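Local coordinates for protein cycloalternan-forming enzyme (Listeria monocytogenes serovar 1/2a, PDB 5F7U) that is a multidomain protein of glycoside hydrolase family 31 that binds glycans at several sites and carries a family 6 carbohydrate-binding module, at residues Ala414-Lys419 with Tyr468-Asn473; Gly998-Thr1003 with Asp1050-Asn1055. The protein carries 1 engineered substitution. One frame throughout, in Å; residues are numbered along the deposited sequence.

Contact 1: residues Ala414-Lys419 with Tyr468-Asn473. With GLC (alpha-D-glucopyranose), chain C; GLC (alpha-D-glucopyranose), chain B.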
ATOM      1  N   ALA A 414      23.039  28.636  10.742  1.00 21.62           N
ATOM      2  CA  ALA A 414      23.395  28.637  12.177  1.00 22.14           C
ATOM      3  C   ALA A 414      24.909  28.672  12.340  1.00 23.01           C
ATOM      4  O   ALA A 414      25.641  27.999  11.607  1.00 22.99           O
ATOM      5  CB  ALA A 414      22.811  27.423  12.898  1.00 21.61           C
ATOM      6  N   THR A 415      25.369  29.474  13.289  1.00 23.78           N
ATOM      7  CA  THR A 415      26.799  29.523  13.611  1.00 24.76           C
ATOM      8  C   THR A 415      27.008  28.923  14.994  1.00 25.27           C
ATOM      9  O   THR A 415      26.058  28.850  15.784  1.00 25.29           O
ATOM     10  CB  THR A 415      27.375  30.945  13.502  1.00 25.45           C
ATOM     11  OG1 THR A 415      26.652  31.840  14.363  1.00 25.84           O
ATOM     12  CG2 THR A 415      27.302  31.446  12.057  1.00 25.25           C
ATOM     13  N   TYR A 416      28.237  28.468  15.260  1.00 25.92           N
ATOM     14  CA  TYR A 416      28.577  27.660  16.450  1.00 26.35           C
ATOM     15  C   TYR A 416      30.088  27.397  16.476  1.00 27.36           C
ATOM     16  O   TYR A 416      30.762  27.515  15.442  1.00 27.50           O
ATOM     17  CB  TYR A 416      27.837  26.305  16.418  1.00 25.38           C
ATOM     18  CG  TYR A 416      28.051  25.552  15.117  1.00 24.46           C
ATOM     19  CD1 TYR A 416      29.154  24.694  14.956  1.00 24.56           C
ATOM     20  CD2 TYR A 416      27.180  25.726  14.029  1.00 23.65           C
ATOM     21  CE1 TYR A 416      29.367  24.018  13.757  1.00 23.97           C
ATOM     22  CE2 TYR A 416      27.388  25.052  12.826  1.00 22.98           C
ATOM     23  CZ  TYR A 416      28.478  24.204  12.698  1.00 22.98           C
ATOM     24  OH  TYR A 416      28.679  23.542  11.520  1.00 22.19           O
ATOM     25  N   THR A 417      30.608  27.009  17.638  1.00 27.96           N
ATOM     26  CA  THR A 417      31.961  26.481  17.713  1.00 28.84           C
ATOM     27  C   THR A 417      31.880  25.002  17.347  1.00 28.40           C
ATOM     28  O   THR A 417      31.134  24.235  17.978  1.00 28.01           O
ATOM     29  CB  THR A 417      32.568  26.703  19.107  1.00 29.80           C
ATOM     30  OG1 THR A 417      32.600  28.108  19.369  1.00 30.62           O
ATOM     31  CG2 THR A 417      34.001  26.137  19.200  1.00 30.48           C
ATOM     32  N   ALA A 418      32.626  24.610  16.312  1.00 28.44           N
ATOM     33  CA  ALA A 418      32.617  23.224  15.844  1.00 28.52           C
ATOM     34  C   ALA A 418      33.078  22.278  16.950  1.00 29.11           C
ATOM     35  O   ALA A 418      33.915  22.648  17.791  1.00 29.64           O
ATOM     36  CB  ALA A 418      33.484  23.062  14.609  1.00 28.44           C
ATOM     37  N   LYS A 419      32.508  21.081  16.959  1.00 29.01           N
ATOM     38  CA  LYS A 419      32.844  20.079  17.962  1.00 29.88           C
ATOM     39  C   LYS A 419      33.579  18.911  17.330  1.00 30.37           C
ATOM     40  O   LYS A 419      33.204  18.431  16.258  1.00 28.90           O
ATOM     41  CB  LYS A 419      31.597  19.600  18.704  1.00 29.71           C
ATOM     42  CG  LYS A 419      30.932  20.651  19.583  1.00 30.17           C
ATOM     43  CD  LYS A 419      29.689  20.079  20.256  1.00 30.11           C
ATOM     44  CE  LYS A 419      29.128  21.020  21.319  1.00 30.31           C
ATOM     45  NZ  LYS A 419      30.113  21.343  22.373  1.00 31.99           N
ATOM     46  N   TYR A 468      34.428  21.396   5.036  1.00 27.80           N
ATOM     47  CA  TYR A 468      33.373  21.923   5.907  1.00 26.04           C
ATOM     48  C   TYR A 468      33.619  21.381   7.304  1.00 26.02           C
ATOM     49  O   TYR A 468      33.432  20.185   7.560  1.00 25.17           O
ATOM     50  CB  TYR A 468      31.966  21.532   5.404  1.00 24.60           C
ATOM     51  CG  TYR A 468      30.865  22.396   5.963  1.00 23.93           C
ATOM     52  CD1 TYR A 468      30.559  23.625   5.378  1.00 23.94           C
ATOM     53  CD2 TYR A 468      30.110  21.982   7.081  1.00 23.45           C
ATOM     54  CE1 TYR A 468      29.543  24.433   5.882  1.00 23.79           C
ATOM     55  CE2 TYR A 468      29.084  22.781   7.592  1.00 23.27           C
ATOM     56  CZ  TYR A 468      28.803  24.006   6.986  1.00 23.43           C
ATOM     57  OH  TYR A 468      27.803  24.830   7.465  1.00 23.23           O
ATOM     58  N   GLU A 469      34.069  22.269   8.196  1.00 26.27           N
ATOM     59  CA  GLU A 469      34.655  21.868   9.482  1.00 26.67           C
ATOM     60  C   GLU A 469      33.897  20.777  10.252  1.00 26.09           C
ATOM     61  O   GLU A 469      34.472  19.720  10.557  1.00 26.03           O
ATOM     62  CB  GLU A 469      34.892  23.092  10.366  1.00 27.43           C
ATOM     63  CG  GLU A 469      35.717  22.801  11.607  1.00 28.37           C
ATOM     64  CD  GLU A 469      35.994  24.043  12.445  1.00 29.64           C
ATOM     65  OE1 GLU A 469      35.330  25.090  12.261  1.00 29.59           O
ATOM     66  OE2 GLU A 469      36.872  23.963  13.323  1.00 30.39           O
ATOM     67  N   GLN A 470      32.617  21.023  10.552  1.00 25.38           N
ATOM     68  CA  GLN A 470      31.830  20.076  11.351  1.00 25.00           C
ATOM     69  C   GLN A 470      31.683  18.719  10.689  1.00 24.49           C
ATOM     70  O   GLN A 470      31.790  17.694  11.355  1.00 23.91           O
ATOM     71  CB  GLN A 470      30.448  20.639  11.724  1.00 24.32           C
ATOM     72  CG  GLN A 470      29.737  19.840  12.824  1.00 24.40           C
ATOM     73  CD  GLN A 470      30.579  19.734  14.088  1.00 25.13           C
ATOM     74  OE1 GLN A 470      31.086  20.731  14.575  1.00 25.66           O
ATOM     75  NE2 GLN A 470      30.736  18.526  14.611  1.00 25.22           N
ATOM     76  N   ARG A 471      31.443  18.735   9.379  1.00 24.64           N
ATOM     77  CA  ARG A 471      31.269  17.526   8.594  1.00 25.24           C
ATOM     78  C   ARG A 471      32.589  16.739   8.587  1.00 25.75           C
ATOM     79  O   ARG A 471      32.579  15.522   8.782  1.00 25.82           O
ATOM     80  CB  ARG A 471      30.826  17.906   7.182  1.00 26.01           C
ATOM     81  CG  ARG A 471      30.101  16.830   6.393  1.00 26.66           C
ATOM     82  CD  ARG A 471      29.985  17.326   4.947  1.00 28.40           C
ATOM     83  NE  ARG A 471      31.184  16.973   4.180  1.00 30.63           N
ATOM     84  CZ  ARG A 471      31.771  17.714   3.245  1.00 31.93           C
ATOM     85  NH1 ARG A 471      32.845  17.231   2.641  1.00 33.19           N
ATOM     86  NH2 ARG A 471      31.315  18.921   2.899  1.00 32.17           N
ATOM     87  N   ASP A 472      33.708  17.445   8.395  1.00 26.44           N
ATOM     88  CA  ASP A 472      35.049  16.838   8.425  1.00 27.20           C
ATOM     89  C   ASP A 472      35.353  16.190   9.788  1.00 27.17           C
ATOM     90  O   ASP A 472      35.793  15.040   9.843  1.00 26.84           O
ATOM     91  CB  ASP A 472      36.125  17.859   8.002  1.00 28.76           C
ATOM     92  CG  ASP A 472      35.996  18.272   6.539  1.00 29.34           C
ATOM     93  OD1 ASP A 472      35.529  17.442   5.713  1.00 30.27           O
ATOM     94  OD2 ASP A 472      36.336  19.428   6.201  1.00 29.79           O
ATOM     95  N   ASN A 473      35.063  16.913  10.871  1.00 26.87           N
ATOM     96  CA  ASN A 473      35.189  16.375  12.234  1.00 26.96           C
ATOM     97  C   ASN A 473      34.381  15.084  12.442  1.00 26.39           C
ATOM     98  O   ASN A 473      34.912  14.076  12.928  1.00 26.16           O
ATOM     99  CB  ASN A 473      34.767  17.425  13.276  1.00 27.04           C
ATOM    100  CG  ASN A 473      35.728  18.602  13.384  1.00 27.76           C
ATOM    101  OD1 ASN A 473      36.813  18.618  12.805  1.00 27.91           O
ATOM    102  ND2 ASN A 473      35.311  19.614  14.138  1.00 28.02           N
TER
HETATM  103  C1  GLC C   2      29.525  27.321  10.984  1.00 31.93           C
HETATM  104  C2  GLC C   2      30.381  27.592  12.231  1.00 30.73           C
HETATM  105  C3  GLC C   2      31.877  27.532  11.912  1.00 30.50           C
HETATM  106  C4  GLC C   2      32.244  26.231  11.203  1.00 30.04           C
HETATM  107  C5  GLC C   2      31.343  25.991   9.981  1.00 29.76           C
HETATM  108  C6  GLC C   2      31.564  24.605   9.391  1.00 28.82           C
HETATM  109  O2  GLC C   2      30.056  28.868  12.789  1.00 28.50           O
HETATM  110  O3  GLC C   2      32.633  27.631  13.123  1.00 32.92           O
HETATM  111  O4  GLC C   2      33.610  26.273  10.787  1.00 30.11           O
HETATM  112  O5  GLC C   2      29.955  26.106  10.342  1.00 30.60           O
HETATM  113  O6  GLC C   2      31.225  23.614  10.370  1.00 27.48           O
HETATM  114  C1  GLC B   1      30.858  28.320   5.880  1.00 54.50           C
HETATM  115  C2  GLC B   1      31.016  29.829   5.564  1.00 54.10           C
HETATM  116  C3  GLC B   1      30.713  30.759   6.755  1.00 51.77           C
HETATM  117  C4  GLC B   1      29.444  30.343   7.500  1.00 50.61           C
HETATM  118  C5  GLC B   1      29.655  28.879   7.887  1.00 47.91           C
HETATM  119  C6  GLC B   1      28.702  28.350   8.952  1.00 41.65           C
HETATM  120  O1  GLC B   1      32.044  27.766   6.486  1.00 55.48           O
HETATM  121  O2  GLC B   1      32.342  30.088   5.085  1.00 56.47           O
HETATM  122  O3  GLC B   1      30.586  32.114   6.316  1.00 53.59           O
HETATM  123  O4  GLC B   1      29.250  31.155   8.662  1.00 50.15           O
HETATM  124  O5  GLC B   1      29.704  28.054   6.710  1.00 52.38           O
HETATM  125  O6  GLC B   1      29.497  28.492  10.138  1.00 35.07           O
HETATM  126  O   HOH W   1      26.728  23.962   9.750  1.00 20.38           O
HETATM  127  O   HOH W   2      34.373  26.542  14.921  1.00 33.55           O
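Two side-chain amides from helix 469-481 converge on the carbonyl O of Lys419: Gln470 NE2 donates to it over 3.0 Å, and Asn473 ND2 adds a weak bond. Gln470 also accepts, its OE1 taking the Lys419 N-H through an in-plane lone pair at 2.8 Å from Lys419 N. With CG anti to the backbone N and a bend at chi2 (56°), the Gln470 amide pairs with both the N-H and the C=O of Lys419; Asp474 holds NE2 as well, while Asn473 OD1 turns to Lys420. Beside this, Ala418 CB packs 3.5 Å from Glu469 CD. The helix start and the loop after strand 396-399, both in the TIM-barrel domain of family 31, together form a glycan pocket. The chain C glucose lies over the Tyr416 ring, with C2 3.8 Å above its centre, and C6 of the same sugar sits over a face of Tyr468, offset toward the rim. The sugar's O6 is bonded by Gln470 N and by Tyr416 OH (2.8 Å to the latter), and its O4 donates to Glu469 OE1 over 2.6 Å. One water links the two tyrosine hydroxyls, meeting both rings at the edge; another joins Ala418 N, Glu469 OE1 and the sugar O3.

Contact 2: residues Gly998-Thr1003 with Asp1050-Asn1055. With GLC (alpha-D-glucopyranose), chain D; GLC (alpha-D-glucopyranose), chain E.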
ATOM      1  N   GLY A 998     -51.810  15.436 -11.620  1.00 32.11           N
ATOM      2  CA  GLY A 998     -52.629  16.625 -11.373  1.00 34.10           C
ATOM      3  C   GLY A 998     -53.828  16.850 -12.269  1.00 36.48           C
ATOM      4  O   GLY A 998     -54.725  17.611 -11.895  1.00 37.89           O
ATOM      5  N   VAL A 999     -53.867  16.208 -13.438  1.00 36.95           N
ATOM      6  CA  VAL A 999     -54.954  16.462 -14.409  1.00 39.17           C
ATOM      7  C   VAL A 999     -56.016  15.354 -14.411  1.00 39.99           C
ATOM      8  O   VAL A 999     -57.211  15.650 -14.397  1.00 41.48           O
ATOM      9  CB  VAL A 999     -54.423  16.734 -15.846  1.00 39.64           C
ATOM     10  CG1 VAL A 999     -55.558  16.888 -16.858  1.00 41.82           C
ATOM     11  CG2 VAL A 999     -53.543  17.973 -15.868  1.00 39.68           C
ATOM     12  N   GLU A1000     -55.571  14.090 -14.406  1.00 38.89           N
ATOM     13  CA  GLU A1000     -56.461  12.941 -14.652  1.00 39.72           C
ATOM     14  C   GLU A1000     -55.792  11.614 -14.270  1.00 37.41           C
ATOM     15  O   GLU A1000     -54.561  11.550 -14.172  1.00 35.64           O
ATOM     16  CB  GLU A1000     -56.861  12.903 -16.135  1.00 42.04           C
ATOM     17  CG  GLU A1000     -55.653  12.865 -17.074  1.00 42.22           C
ATOM     18  CD  GLU A1000     -55.998  12.926 -18.547  1.00 45.01           C
ATOM     19  OE1 GLU A1000     -55.121  13.358 -19.327  1.00 45.78           O
ATOM     20  OE2 GLU A1000     -57.124  12.546 -18.934  1.00 46.84           O
ATOM     21  N   ASP A1001     -56.610  10.568 -14.084  1.00 37.49           N
ATOM     22  CA  ASP A1001     -56.121   9.187 -13.877  1.00 35.61           C
ATOM     23  C   ASP A1001     -55.104   8.804 -14.938  1.00 34.35           C
ATOM     24  O   ASP A1001     -55.273   9.108 -16.122  1.00 35.27           O
ATOM     25  CB  ASP A1001     -57.272   8.167 -13.938  1.00 37.23           C
ATOM     26  CG  ASP A1001     -58.218   8.257 -12.758  1.00 38.47           C
ATOM     27  OD1 ASP A1001     -57.974   9.044 -11.822  1.00 38.49           O
ATOM     28  OD2 ASP A1001     -59.234   7.527 -12.774  1.00 40.36           O
ATOM     29  N   ALA A1002     -54.047   8.131 -14.508  1.00 31.97           N
ATOM     30  CA  ALA A1002     -53.016   7.692 -15.427  1.00 31.04           C
ATOM     31  C   ALA A1002     -52.828   6.189 -15.333  1.00 29.92           C
ATOM     32  O   ALA A1002     -53.239   5.563 -14.340  1.00 29.36           O
ATOM     33  CB  ALA A1002     -51.711   8.402 -15.117  1.00 29.90           C
ATOM     34  N   THR A1003     -52.233   5.614 -16.376  1.00 29.76           N
ATOM     35  CA  THR A1003     -51.722   4.234 -16.316  1.00 28.83           C
ATOM     36  C   THR A1003     -50.306   4.164 -16.870  1.00 27.84           C
ATOM     37  O   THR A1003     -49.940   4.918 -17.783  1.00 28.12           O
ATOM     38  CB  THR A1003     -52.591   3.195 -17.079  1.00 30.34           C
ATOM     39  OG1 THR A1003     -52.549   3.471 -18.479  1.00 32.39           O
ATOM     40  CG2 THR A1003     -54.051   3.189 -16.610  1.00 31.63           C
ATOM     41  N   ASP A1050     -51.382   3.056 -22.620  1.00 38.16           N
ATOM     42  CA  ASP A1050     -51.224   3.871 -21.429  1.00 35.51           C
ATOM     43  C   ASP A1050     -51.740   5.288 -21.647  1.00 36.05           C
ATOM     44  O   ASP A1050     -51.956   5.718 -22.787  1.00 37.17           O
ATOM     45  CB  ASP A1050     -49.770   3.858 -20.941  1.00 33.60           C
ATOM     46  CG  ASP A1050     -49.407   2.565 -20.254  1.00 32.34           C
ATOM     47  OD1 ASP A1050     -50.213   2.078 -19.433  1.00 32.14           O
ATOM     48  OD2 ASP A1050     -48.306   2.043 -20.523  1.00 31.30           O
ATOM     49  N   THR A1051     -51.948   6.001 -20.548  1.00 34.72           N
ATOM     50  CA  THR A1051     -52.572   7.312 -20.626  1.00 35.94           C
ATOM     51  C   THR A1051     -52.070   8.304 -19.571  1.00 34.45           C
ATOM     52  O   THR A1051     -51.669   7.909 -18.469  1.00 32.64           O
ATOM     53  CB  THR A1051     -54.128   7.201 -20.690  1.00 37.70           C
ATOM     54  OG1 THR A1051     -54.673   8.426 -21.186  1.00 39.91           O
ATOM     55  CG2 THR A1051     -54.746   6.883 -19.343  1.00 37.15           C
ATOM     56  N   ALA A1052     -52.060   9.582 -19.964  1.00 35.35           N
ATOM     57  CA  ALA A1052     -51.899  10.740 -19.074  1.00 34.68           C
ATOM     58  C   ALA A1052     -50.494  10.973 -18.547  1.00 32.91           C
ATOM     59  O   ALA A1052     -49.693  10.044 -18.414  1.00 31.57           O
ATOM     60  CB  ALA A1052     -52.908  10.712 -17.930  1.00 34.73           C
ATOM     61  N   GLY A1053     -50.205  12.242 -18.260  1.00 33.08           N
ATOM     62  CA  GLY A1053     -48.931  12.629 -17.679  1.00 31.23           C
ATOM     63  C   GLY A1053     -48.914  12.417 -16.184  1.00 29.54           C
ATOM     64  O   GLY A1053     -49.943  12.567 -15.512  1.00 29.72           O
ATOM     65  N   ILE A1054     -47.735  12.050 -15.676  1.00 27.61           N
ATOM     66  CA  ILE A1054     -47.487  11.931 -14.242  1.00 26.42           C
ATOM     67  C   ILE A1054     -46.134  12.561 -13.923  1.00 25.90           C
ATOM     68  O   ILE A1054     -45.293  12.715 -14.812  1.00 26.16           O
ATOM     69  CB  ILE A1054     -47.495  10.453 -13.730  1.00 25.05           C
ATOM     70  CG1 ILE A1054     -46.251   9.658 -14.184  1.00 24.11           C
ATOM     71  CG2 ILE A1054     -48.771   9.739 -14.128  1.00 25.81           C
ATOM     72  CD1 ILE A1054     -46.077   8.311 -13.492  1.00 23.01           C
ATOM     73  N   ASN A1055     -45.942  12.948 -12.668  1.00 25.55           N
ATOM     74  CA  ASN A1055     -44.595  13.184 -12.148  1.00 24.84           C
ATOM     75  C   ASN A1055     -44.257  12.007 -11.263  1.00 23.48           C
ATOM     76  O   ASN A1055     -45.063  11.610 -10.424  1.00 23.25           O
ATOM     77  CB  ASN A1055     -44.507  14.516 -11.409  1.00 25.56           C
ATOM     78  CG  ASN A1055     -44.684  15.695 -12.343  1.00 27.21           C
ATOM     79  OD1 ASN A1055     -44.357  15.607 -13.532  1.00 27.90           O
ATOM     80  ND2 ASN A1055     -45.208  16.804 -11.819  1.00 28.11           N
TER
HETATM   81  C1  GLC D   2     -48.620  16.373 -19.374  1.00 36.89           C
HETATM   82  C2  GLC D   2     -49.031  16.915 -20.748  1.00 37.54           C
HETATM   83  C3  GLC D   2     -50.332  17.730 -20.644  1.00 37.80           C
HETATM   84  C4  GLC D   2     -51.445  16.932 -19.946  1.00 37.71           C
HETATM   85  C5  GLC D   2     -50.952  16.288 -18.637  1.00 36.66           C
HETATM   86  C6  GLC D   2     -51.941  15.285 -18.048  1.00 34.59           C
HETATM   87  O2  GLC D   2     -47.959  17.692 -21.289  1.00 37.47           O
HETATM   88  O3  GLC D   2     -50.759  18.147 -21.947  1.00 39.22           O
HETATM   89  O4  GLC D   2     -52.564  17.780 -19.664  1.00 39.47           O
HETATM   90  O5  GLC D   2     -49.703  15.601 -18.844  1.00 37.20           O
HETATM   91  O6  GLC D   2     -52.124  14.180 -18.937  1.00 34.11           O
HETATM   92  C1  GLC E   1     -47.895  20.291 -15.637  1.00 34.38           C
HETATM   93  C2  GLC E   1     -47.022  20.085 -14.391  1.00 33.66           C
HETATM   94  C3  GLC E   1     -45.803  19.204 -14.699  1.00 32.65           C
HETATM   95  C4  GLC E   1     -46.209  17.885 -15.360  1.00 33.24           C
HETATM   96  C5  GLC E   1     -47.022  18.216 -16.615  1.00 34.08           C
HETATM   97  C6  GLC E   1     -47.487  16.985 -17.372  1.00 35.21           C
HETATM   98  O1  GLC E   1     -47.280  21.205 -16.572  1.00 35.70           O
HETATM   99  O2  GLC E   1     -46.574  21.338 -13.870  1.00 32.53           O
HETATM  100  O3  GLC E   1     -45.071  18.987 -13.495  1.00 32.58           O
HETATM  101  O4  GLC E   1     -45.040  17.118 -15.687  1.00 31.81           O
HETATM  102  O5  GLC E   1     -48.173  19.020 -16.267  1.00 35.13           O
HETATM  103  O6  GLC E   1     -48.185  17.454 -18.528  1.00 36.42           O
HETATM  104  O   HOH W   3     -52.503  13.625 -14.759  1.00 26.00           O
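Glu1000 carries its CG between its own backbone N and carbonyl carbon (chi1 56°) and runs extended beyond it, which lays the side chain alongside Ala1052, with CG 3.6 Å from the Ala1052 methyl, and delivers OE1 to O6 of the chain D glucose. Thr1003 takes the same kind of turn (chi1 66°), and its OG1 donates to Asp1050 OD1 at 2.9 Å, OD1 accepting through its anti lone pair. Gln1014 shares that oxygen, while OD2 is held by Thr1005 and the backbone N of Glu1047, so both carboxylate oxygens are held. Thr1051 N returns a weak bond to Thr1003 OG1. Between the backbones, Thr1003 N donates to Thr1051 O at 3.2 Å. The Ala1002 methyl presses on Ile1054 CG2 at 3.4 Å, tighter than usual for two carbons.

These two segments form part of the glycan site of the family 6 carbohydrate-binding module. Gly1053 N gives O6 of the chain D sugar a nearly straight bond (2.8 Å, 175°), and Val999 CB packs against C6. Asn1055 grips the chain E glucose with both amide atoms, OD1 accepting from O4 and ND2 donating to O3 (2.8 Å). A water spans Glu1000 N and Gly1053 O.

Strand 1002-1008 continues in a sheet between 1011-1017 and 1039-1045, whereas strand 1054-1062 pairs with 965-968 and 987-996, so the contact joins the starts of two strands that belong to different antiparallel sheets.

How the contacts relate
Following the chain from the N terminus, strands of the N-terminal region come first, then the TIM barrel, where contact 1 closes a loop of 48 residues. That loop runs from the segment after strand 396-399 through helix 439-448 and strand 452-457 to the start of helix 469-481, so the contact ties the loop after the second barrel strand to the helix that follows the third. The rest of the barrel and further beta domains follow before contact 2 closes its own 46-residue loop, mostly strand and without helix, within the C-terminal module. The two are in series, neither nested nor crossed, with centres 89 Å apart on opposite sides of the chain's centre.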